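PDB 3TCO: thioredoxin (TrxA-1) from Sulfolobus solfataricus, which probably reduces protein disulfides through a redox-active pair of cysteines, as other thioredoxins do. Local coordinates for residues A[44-49]-A[54-59]. Numbering follows the deposited sequence.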
loop_
_atom_site.group_PDB
_atom_site.type_symbol
_atom_site.label_atom_id
_atom_site.label_comp_id
_atom_site.label_asym_id
_atom_site.label_seq_id
_atom_site.Cartn_x
_atom_site.Cartn_y
_atom_site.Cartn_z
ATOM N N LYS A 44 0.867 -4.500 -8.184
ATOM C CA LYS A 44 0.700 -5.956 -8.161
ATOM C C LYS A 44 1.964 -6.696 -8.619
ATOM O O LYS A 44 2.363 -7.710 -8.028
ATOM C CB LYS A 44 -0.471 -6.347 -9.056
ATOM C CG LYS A 44 -1.817 -6.021 -8.436
ATOM C CD LYS A 44 -2.960 -6.229 -9.422
ATOM C CE LYS A 44 -4.302 -6.008 -8.747
ATOM N NZ LYS A 44 -5.398 -6.430 -9.656
ATOM N N LYS A 45 2.587 -6.179 -9.673
ATOM C CA LYS A 45 3.811 -6.772 -10.202
ATOM C C LYS A 45 4.936 -6.768 -9.161
ATOM O O LYS A 45 5.634 -7.773 -8.976
ATOM C CB LYS A 45 4.256 -6.008 -11.455
ATOM C CG LYS A 45 5.552 -6.536 -12.052
ATOM C CD LYS A 45 5.755 -6.013 -13.462
ATOM C CE LYS A 45 6.928 -6.717 -14.143
ATOM N NZ LYS A 45 6.923 -6.500 -15.620
ATOM N N VAL A 46 5.123 -5.643 -8.477
ATOM C CA VAL A 46 6.161 -5.570 -7.463
ATOM C C VAL A 46 5.805 -6.459 -6.271
ATOM O O VAL A 46 6.679 -7.125 -5.703
ATOM C CB VAL A 46 6.403 -4.110 -7.011
ATOM C CG1 VAL A 46 7.459 -4.058 -5.889
ATOM C CG2 VAL A 46 6.904 -3.290 -8.216
ATOM N N ALA A 47 4.526 -6.500 -5.909
ATOM C CA ALA A 47 4.098 -7.339 -4.792
ATOM C C ALA A 47 4.441 -8.806 -5.084
ATOM O O ALA A 47 4.820 -9.560 -4.182
ATOM C CB ALA A 47 2.593 -7.191 -4.550
ATOM N N GLU A 48 4.301 -9.204 -6.345
ATOM C CA GLU A 48 4.614 -10.572 -6.745
ATOM C C GLU A 48 6.130 -10.799 -6.631
ATOM O O GLU A 48 6.579 -11.851 -6.168
ATOM C CB GLU A 48 4.143 -10.802 -8.185
ATOM C CG GLU A 48 4.520 -12.146 -8.790
ATOM C CD GLU A 48 4.015 -13.340 -7.997
ATOM O OE1 GLU A 48 2.945 -13.250 -7.359
ATOM O OE2 GLU A 48 4.689 -14.388 -8.030
ATOM N N LYS A 49 6.920 -9.817 -7.046
ATOM C CA LYS A 49 8.371 -9.952 -6.963
ATOM C C LYS A 49 8.821 -10.191 -5.530
ATOM O O LYS A 49 9.799 -10.912 -5.294
ATOM C CB LYS A 49 9.077 -8.703 -7.491
ATOM C CG LYS A 49 8.945 -8.460 -8.989
ATOM C CD LYS A 49 9.909 -7.356 -9.432
ATOM C CE LYS A 49 9.809 -7.100 -10.929
ATOM N NZ LYS A 49 10.837 -6.113 -11.400
ATOM N N ALA A 54 7.197 -9.188 2.068
ATOM C CA ALA A 54 6.566 -7.971 2.581
ATOM C C ALA A 54 5.109 -8.048 2.190
ATOM O O ALA A 54 4.769 -8.702 1.204
ATOM C CB ALA A 54 7.191 -6.732 1.978
ATOM N N VAL A 55 4.249 -7.388 2.961
ATOM C CA VAL A 55 2.827 -7.403 2.677
ATOM C C VAL A 55 2.422 -6.178 1.872
ATOM O O VAL A 55 2.746 -5.040 2.232
ATOM C CB VAL A 55 2.007 -7.462 3.984
ATOM C CG1 VAL A 55 0.496 -7.414 3.669
ATOM C CG2 VAL A 55 2.363 -8.740 4.752
ATOM N N PHE A 56 1.756 -6.430 0.750
ATOM C CA PHE A 56 1.295 -5.364 -0.121
ATOM C C PHE A 56 -0.218 -5.249 0.021
ATOM O O PHE A 56 -0.985 -5.869 -0.715
ATOM C CB PHE A 56 1.686 -5.645 -1.580
ATOM C CG PHE A 56 3.165 -5.450 -1.859
ATOM C CD1 PHE A 56 4.112 -6.281 -1.273
ATOM C CD2 PHE A 56 3.603 -4.427 -2.697
ATOM C CE1 PHE A 56 5.479 -6.100 -1.515
ATOM C CE2 PHE A 56 4.974 -4.236 -2.948
ATOM C CZ PHE A 56 5.910 -5.072 -2.358
ATOM N N GLY A 57 -0.627 -4.438 0.984
ATOM C CA GLY A 57 -2.036 -4.247 1.237
ATOM C C GLY A 57 -2.664 -3.243 0.293
ATOM O O GLY A 57 -1.972 -2.473 -0.374
ATOM N N ARG A 58 -3.991 -3.277 0.248
ATOM C CA ARG A 58 -4.771 -2.370 -0.574
ATOM C C ARG A 58 -5.907 -1.906 0.309
ATOM O O ARG A 58 -6.578 -2.719 0.954
ATOM C CB ARG A 58 -5.337 -3.083 -1.812
ATOM C CG ARG A 58 -4.266 -3.547 -2.787
ATOM C CD ARG A 58 -4.852 -4.010 -4.114
ATOM N NE ARG A 58 -5.660 -5.220 -4.006
ATOM C CZ ARG A 58 -6.987 -5.237 -4.109
ATOM N NH1 ARG A 58 -7.654 -4.108 -4.314
ATOM N NH2 ARG A 58 -7.643 -6.390 -4.037
ATOM N N LEU A 59 -6.090 -0.596 0.371
ATOM C CA LEU A 59 -7.161 -0.027 1.174
ATOM C C LEU A 59 -8.045 0.791 0.234
ATOM O O LEU A 59 -7.605 1.798 -0.320
ATOM C CB LEU A 59 -6.588 0.887 2.258
ATOM C CG LEU A 59 -7.553 1.494 3.289
ATOM C CD1 LEU A 59 -7.725 0.573 4.508
ATOM C CD2 LEU A 59 -6.980 2.836 3.733
HETATM O O HOH W 1 3.918 -9.705 -1.465
#
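Val-46 and Ala-47, near the end of helix 34-49, meet the ring of Phe-56 on the strand that follows, and this single aromatic side chain carries the apolar contact. At Val-46 one methyl does the touching: CG1 lies 3.9 Å from CE2 of Phe-56 and almost as near to CZ, approaching the far end of the ring obliquely. The branch is placed there by a CG1 anti to the backbone N (chi1 177°), while the two side chains cross at about a right angle. Ala-47 sits squarely over one face. Its CA stands 3.4 Å from the ring centroid, only 4° off the ring normal, a CH-pi contact, and its CB presses on the root of the ring, 3.3 Å from CG of Phe-56. With no more than a methyl at this position, the helix backbone itself comes down onto the aromatic face. Replacing Phe-56 by an alanine is likely to open a gap beside Ala-47 and leave CG1 of Val-46 without its aromatic neighbour. Beside the ring, one water lies within hydrogen-bonding distance of both Ala-47 O (2.9 Å) and Ala-54 O (3.0 Å), just before the strand, though it may not serve both at once; no direct hydrogen bond joins residues 44-49 to 54-59. The contact packs the helix of the strand 23-29, helix 34-49, strand 55-60 beta-alpha-beta unit against the sheet of the thioredoxin fold. Tyr-43 meets Phe-56 edge-to-face, Leu-25 of strand 23-29 touches it, and Val-46 and Phe-56 both reach helix 97-107, at Leu-100 and Val-104 respectively.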